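Local coordinates for RagB/SusD family nutrient uptake outer membrane protein (Bacteroides thetaiotaomicron, PDB 7KV2) that probably binds beta-glucans at the outer surface of a gut bacterium as a SusD-family protein and helps pass them on for uptake, at residues D124-L129 with Q146-R151; I307-T312 with D360-T365. One frame throughout, in Å; residues are numbered along the deposited sequence.

How the contacts relate
Contact 1 and contact 2 sit on opposite sides of the chain's centre, their own centres 48 Å apart and their nearest atoms about 33 Å apart. Contact 1 joins helices 110-130 and 137-162, about 22 Å from the middle of the molecule, in the helical part of the SusD fold. Contact 2 lies farther out, about 30 Å from that centre, where two loops in the later half of the chain run past each other. Along the chain the first closes before the second opens, and neither touches the other. The residues of the sodium site, I248, S250, Y253 and Y405, belong to neither contact.

Contact 1: D124-L129 with Q146-R151; sequences DVITYL and QVIALR
V147 meets both V125 and I126, using a different methyl as the nearest atom for each, where helices 110-130 and 137-162 pack as an antiparallel pair, their segment axes at 153° and 10.2 Å apart at closest approach. This is a helical hairpin of the kind from which tetratricopeptide-like SusD folds are built. V125 points CG1 away from its backbone N (chi1 166°), which lays that methyl against V147 CG1 at 3.8 Å. The other branch of V147, CG2, takes the end of I126, CD1, at 3.5 Å as the two side chains run alongside in opposing senses. I126 CD1 also comes within 4.3 Å of I148 CG1. R151 lies roughly perpendicular to I126, its chain bent at chi3 (66°), bringing NH1 to 4.1 Å from I126 CG1. That nitrogen is hydrogen-bonded to N123 OD1, just ahead of the segment and about one turn before I126 on the same helix, and this bond probably helps set the guanidinium beside the isoleucine. Across the two segments, then, cohesion comes from branched aliphatic groups fitted by shape, with the arginine's polar end tied to the facing helix at their border.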
loop_
_atom_site.group_PDB
_atom_site.type_symbol
_atom_site.label_atom_id
_atom_site.label_comp_id
_atom_site.label_asym_id
_atom_site.label_seq_id
_atom_site.Cartn_x
_atom_site.Cartn_y
_atom_site.Cartn_z
ATOM N N ASP A 124 -16.541 -16.039 7.354
ATOM C CA ASP A 124 -18.031 -16.010 7.426
ATOM C C ASP A 124 -18.614 -16.487 6.098
ATOM O O ASP A 124 -19.526 -17.332 6.123
ATOM C CB ASP A 124 -18.620 -14.625 7.693
ATOM C CG ASP A 124 -18.453 -14.100 9.106
ATOM O OD1 ASP A 124 -18.199 -14.899 10.018
ATOM O OD2 ASP A 124 -18.600 -12.887 9.279
ATOM N N VAL A 125 -18.106 -15.978 4.974
ATOM C CA VAL A 125 -18.619 -16.366 3.629
ATOM C C VAL A 125 -18.390 -17.862 3.376
ATOM O O VAL A 125 -19.311 -18.508 2.807
ATOM C CB VAL A 125 -18.034 -15.476 2.517
ATOM C CG1 VAL A 125 -18.268 -16.065 1.140
ATOM C CG2 VAL A 125 -18.622 -14.070 2.612
ATOM N N ILE A 126 -17.222 -18.403 3.722
ATOM C CA ILE A 126 -16.939 -19.851 3.510
ATOM C C ILE A 126 -17.928 -20.666 4.363
ATOM O O ILE A 126 -18.408 -21.720 3.883
ATOM C CB ILE A 126 -15.479 -20.200 3.850
ATOM C CG1 ILE A 126 -14.494 -19.432 2.964
ATOM C CG2 ILE A 126 -15.240 -21.710 3.776
ATOM C CD1 ILE A 126 -14.754 -19.562 1.469
ATOM N N THR A 127 -18.209 -20.203 5.576
ATOM C CA THR A 127 -19.148 -20.867 6.527
ATOM C C THR A 127 -20.541 -20.831 5.888
ATOM O O THR A 127 -21.113 -21.908 5.654
ATOM C CB THR A 127 -19.066 -20.247 7.934
ATOM O OG1 THR A 127 -17.776 -20.565 8.461
ATOM C CG2 THR A 127 -20.121 -20.754 8.895
ATOM N N TYR A 128 -21.020 -19.655 5.499
ATOM C CA TYR A 128 -22.333 -19.506 4.827
ATOM C C TYR A 128 -22.472 -20.441 3.623
ATOM O O TYR A 128 -23.564 -21.013 3.489
ATOM C CB TYR A 128 -22.569 -18.070 4.388
ATOM C CG TYR A 128 -22.519 -17.087 5.521
ATOM C CD1 TYR A 128 -22.679 -17.484 6.837
ATOM C CD2 TYR A 128 -22.334 -15.744 5.254
ATOM C CE1 TYR A 128 -22.655 -16.560 7.865
ATOM C CE2 TYR A 128 -22.308 -14.806 6.267
ATOM C CZ TYR A 128 -22.452 -15.219 7.575
ATOM O OH TYR A 128 -22.460 -14.268 8.544
ATOM N N LEU A 129 -21.443 -20.591 2.782
ATOM C CA LEU A 129 -21.489 -21.469 1.577
ATOM C C LEU A 129 -21.644 -22.960 1.960
ATOM O O LEU A 129 -22.137 -23.717 1.108
ATOM C CB LEU A 129 -20.242 -21.249 0.713
ATOM C CG LEU A 129 -20.260 -19.979 -0.148
ATOM C CD1 LEU A 129 -18.855 -19.608 -0.630
ATOM C CD2 LEU A 129 -21.211 -20.127 -1.334
ATOM N N GLN A 146 -13.022 -14.963 -4.508
ATOM C CA GLN A 146 -12.879 -13.569 -3.992
ATOM C C GLN A 146 -12.465 -13.585 -2.522
ATOM O O GLN A 146 -11.474 -12.887 -2.138
ATOM C CB GLN A 146 -14.167 -12.771 -4.165
ATOM C CG GLN A 146 -14.610 -12.617 -5.624
ATOM C CD GLN A 146 -15.955 -11.937 -5.684
ATOM O OE1 GLN A 146 -16.075 -10.745 -5.393
ATOM N NE2 GLN A 146 -17.000 -12.699 -6.016
ATOM N N VAL A 147 -13.184 -14.332 -1.681
ATOM C CA VAL A 147 -12.918 -14.253 -0.221
ATOM C C VAL A 147 -11.644 -15.011 0.140
ATOM O O VAL A 147 -11.023 -14.556 1.064
ATOM C CB VAL A 147 -14.131 -14.650 0.647
ATOM C CG1 VAL A 147 -15.343 -13.802 0.288
ATOM C CG2 VAL A 147 -14.445 -16.143 0.570
ATOM N N ILE A 148 -11.218 -16.078 -0.547
ATOM C CA ILE A 148 -9.919 -16.709 -0.192
ATOM C C ILE A 148 -8.773 -15.754 -0.592
ATOM O O ILE A 148 -7.787 -15.617 0.141
ATOM C CB ILE A 148 -9.770 -18.100 -0.828
ATOM C CG1 ILE A 148 -10.850 -19.080 -0.348
ATOM C CG2 ILE A 148 -8.371 -18.620 -0.551
ATOM C CD1 ILE A 148 -10.857 -20.389 -1.144
ATOM N N ALA A 149 -8.900 -15.073 -1.723
ATOM C CA ALA A 149 -7.868 -14.129 -2.190
ATOM C C ALA A 149 -7.824 -12.937 -1.238
ATOM O O ALA A 149 -6.711 -12.556 -0.847
ATOM C CB ALA A 149 -8.154 -13.690 -3.612
ATOM N N LEU A 150 -8.974 -12.378 -0.860
ATOM C CA LEU A 150 -9.034 -11.295 0.161
ATOM C C LEU A 150 -8.421 -11.792 1.460
ATOM O O LEU A 150 -7.724 -11.024 2.140
ATOM C CB LEU A 150 -10.463 -10.819 0.373
ATOM C CG LEU A 150 -11.048 -9.948 -0.747
ATOM C CD1 LEU A 150 -12.539 -9.767 -0.510
ATOM C CD2 LEU A 150 -10.370 -8.576 -0.823
ATOM N N ARG A 151 -8.663 -13.052 1.820
ATOM C CA ARG A 151 -8.154 -13.531 3.120
ATOM C C ARG A 151 -6.627 -13.507 3.111
ATOM O O ARG A 151 -6.065 -13.101 4.107
ATOM C CB ARG A 151 -8.672 -14.939 3.429
ATOM C CG ARG A 151 -8.338 -15.395 4.836
ATOM C CD ARG A 151 -9.214 -16.589 5.255
ATOM N NE ARG A 151 -8.903 -17.751 4.442
ATOM C CZ ARG A 151 -9.707 -18.815 4.277
ATOM N NH1 ARG A 151 -10.889 -18.866 4.858
ATOM N NH2 ARG A 151 -9.324 -19.810 3.510
#

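Contact 2: I307-T312 with D360-T365; sequences IWPNGT and DKLSYT
W308 holds CG anti to its backbone N (chi1 -180°), while Y364 swings CG between its own N and carbonyl carbon (chi1 71°), and these two settings bring the aromatic side chains together where the two loops come closest. The first loop, between helices 299-303 and 326-331, makes a type II beta turn from P309 to T312, closed by T312 N to P309 O at 3.0 Å, with G311 supplying the positive phi of its third position. The second runs extended alongside it, between helix 346-355 and strand 373-375, so the contact joins two loops in the outer part of the SusD-family region. Y364 CD1 comes up to the indole edge, near its plane, 3.9 Å from W308 CE3, and the tyrosine CB lies equally near W308 CA. At the other end of the indole NE1 donates to T312 O, which lies almost in the ring plane, at 3.1 Å and an N-H...O angle of 144°; this bond ties the ring to the far end of the turn and limits its rotation. P309 CD rests over one face of the same ring, toward its rim. An alanine in place of W308 removes the indole, which would probably open a gap beside Y364 and cost T312 O its donor. Outside the two segments, W344 meets the indole edge-to-face and Y364 OH is hydrogen-bonded to D370 OD1. L362 completes the apolar contact, sending CD2 to P309 CB, while its CD1 meets T312 OG1 tip to tip. Toward the exposed end, I307 CD1 lies 3.6 Å from T365 OG1. There a water links the two loops: it donates to I307 O at 3.0 Å and lies 2.7 Å from T365 OG1.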
loop_
_atom_site.group_PDB
_atom_site.type_symbol
_atom_site.label_atom_id
_atom_site.label_comp_id
_atom_site.label_asym_id
_atom_site.label_seq_id
_atom_site.Cartn_x
_atom_site.Cartn_y
_atom_site.Cartn_z
ATOM N N ILE A 307 -1.757 24.074 7.755
ATOM C CA ILE A 307 -2.303 25.447 7.572
ATOM C C ILE A 307 -1.755 26.035 6.263
ATOM O O ILE A 307 -1.418 27.250 6.186
ATOM C CB ILE A 307 -2.067 26.335 8.792
ATOM C CG1 ILE A 307 -2.174 25.518 10.091
ATOM C CG2 ILE A 307 -3.036 27.502 8.762
ATOM C CD1 ILE A 307 -1.918 26.335 11.346
ATOM N N TRP A 308 -1.686 25.182 5.241
ATOM C CA TRP A 308 -1.539 25.647 3.834
ATOM C C TRP A 308 -2.710 26.565 3.496
ATOM O O TRP A 308 -3.848 26.294 3.873
ATOM C CB TRP A 308 -1.487 24.444 2.890
ATOM C CG TRP A 308 -1.333 24.828 1.456
ATOM C CD1 TRP A 308 -2.324 24.902 0.527
ATOM C CD2 TRP A 308 -0.119 25.209 0.794
ATOM N NE1 TRP A 308 -1.790 25.247 -0.688
ATOM C CE2 TRP A 308 -0.453 25.471 -0.556
ATOM C CE3 TRP A 308 1.222 25.278 1.171
ATOM C CZ2 TRP A 308 0.504 25.867 -1.487
ATOM C CZ3 TRP A 308 2.167 25.652 0.243
ATOM C CH2 TRP A 308 1.801 25.979 -1.063
ATOM N N PRO A 309 -2.473 27.679 2.770
ATOM C CA PRO A 309 -3.591 28.452 2.221
ATOM C C PRO A 309 -4.338 27.684 1.100
ATOM O O PRO A 309 -3.927 27.734 -0.046
ATOM C CB PRO A 309 -2.872 29.720 1.754
ATOM C CG PRO A 309 -1.467 29.262 1.396
ATOM C CD PRO A 309 -1.144 28.237 2.467
ATOM N N ASN A 310 -5.422 27.024 1.486
ATOM C CA ASN A 310 -6.336 26.227 0.629
ATOM C C ASN A 310 -6.557 26.935 -0.725
ATOM O O ASN A 310 -6.957 28.132 -0.760
ATOM C CB ASN A 310 -7.649 25.947 1.349
ATOM C CG ASN A 310 -7.586 24.756 2.266
ATOM O OD1 ASN A 310 -6.520 24.160 2.438
ATOM N ND2 ASN A 310 -8.722 24.420 2.852
ATOM N N GLY A 311 -6.307 26.205 -1.800
ATOM C CA GLY A 311 -6.528 26.652 -3.190
ATOM C C GLY A 311 -5.284 27.198 -3.836
ATOM O O GLY A 311 -5.241 27.202 -5.096
ATOM N N THR A 312 -4.283 27.646 -3.062
ATOM C CA THR A 312 -2.982 28.097 -3.605
ATOM C C THR A 312 -2.320 26.922 -4.351
ATOM O O THR A 312 -2.139 25.824 -3.737
ATOM C CB THR A 312 -2.102 28.722 -2.518
ATOM O OG1 THR A 312 -2.803 29.836 -1.960
ATOM C CG2 THR A 312 -0.775 29.220 -3.032
ATOM N N ASP A 360 0.873 40.548 -0.731
ATOM C CA ASP A 360 0.068 39.361 -0.333
ATOM C C ASP A 360 0.996 38.164 -0.015
ATOM O O ASP A 360 0.754 37.090 -0.576
ATOM C CB ASP A 360 -0.942 39.083 -1.460
ATOM C CG ASP A 360 -1.824 37.854 -1.293
ATOM O OD1 ASP A 360 -2.409 37.695 -0.214
ATOM O OD2 ASP A 360 -1.919 37.067 -2.243
ATOM N N LYS A 361 1.975 38.315 0.890
ATOM C CA LYS A 361 2.980 37.267 1.254
ATOM C C LYS A 361 2.298 36.100 1.984
ATOM O O LYS A 361 1.499 36.365 2.872
ATOM C CB LYS A 361 4.081 37.832 2.162
ATOM C CG LYS A 361 5.116 38.700 1.452
ATOM C CD LYS A 361 6.310 39.042 2.324
ATOM C CE LYS A 361 7.590 39.248 1.541
ATOM N NZ LYS A 361 7.511 40.453 0.679
ATOM N N LEU A 362 2.607 34.848 1.637
ATOM C CA LEU A 362 1.958 33.673 2.268
ATOM C C LEU A 362 3.029 32.781 2.893
ATOM O O LEU A 362 4.184 32.743 2.378
ATOM C CB LEU A 362 1.162 32.907 1.208
ATOM C CG LEU A 362 -0.022 33.646 0.596
ATOM C CD1 LEU A 362 -0.454 32.958 -0.681
ATOM C CD2 LEU A 362 -1.174 33.718 1.592
ATOM N N SER A 363 2.643 32.039 3.922
ATOM C CA SER A 363 3.437 30.912 4.462
ATOM C C SER A 363 2.476 29.756 4.790
ATOM O O SER A 363 1.267 29.988 4.934
ATOM C CB SER A 363 4.237 31.334 5.667
ATOM O OG SER A 363 3.368 31.718 6.725
ATOM N N TYR A 364 3.002 28.556 4.937
ATOM C CA TYR A 364 2.306 27.486 5.690
ATOM C C TYR A 364 3.042 27.366 7.029
ATOM O O TYR A 364 4.094 27.995 7.150
ATOM C CB TYR A 364 2.181 26.180 4.893
ATOM C CG TYR A 364 3.456 25.409 4.687
ATOM C CD1 TYR A 364 4.278 25.676 3.612
ATOM C CD2 TYR A 364 3.843 24.386 5.536
ATOM C CE1 TYR A 364 5.459 25.000 3.412
ATOM C CE2 TYR A 364 5.023 23.689 5.345
ATOM C CZ TYR A 364 5.855 24.012 4.297
ATOM O OH TYR A 364 7.013 23.358 4.038
ATOM N N THR A 365 2.550 26.510 7.912
ATOM C CA THR A 365 3.126 26.210 9.235
ATOM C C THR A 365 4.000 24.956 9.148
ATOM O O THR A 365 3.468 23.851 9.072
ATOM C CB THR A 365 2.023 26.148 10.297
ATOM O OG1 THR A 365 1.364 27.420 10.303
ATOM C CG2 THR A 365 2.596 25.867 11.669
HETATM O O HOH W 1 0.221 28.766 8.238
#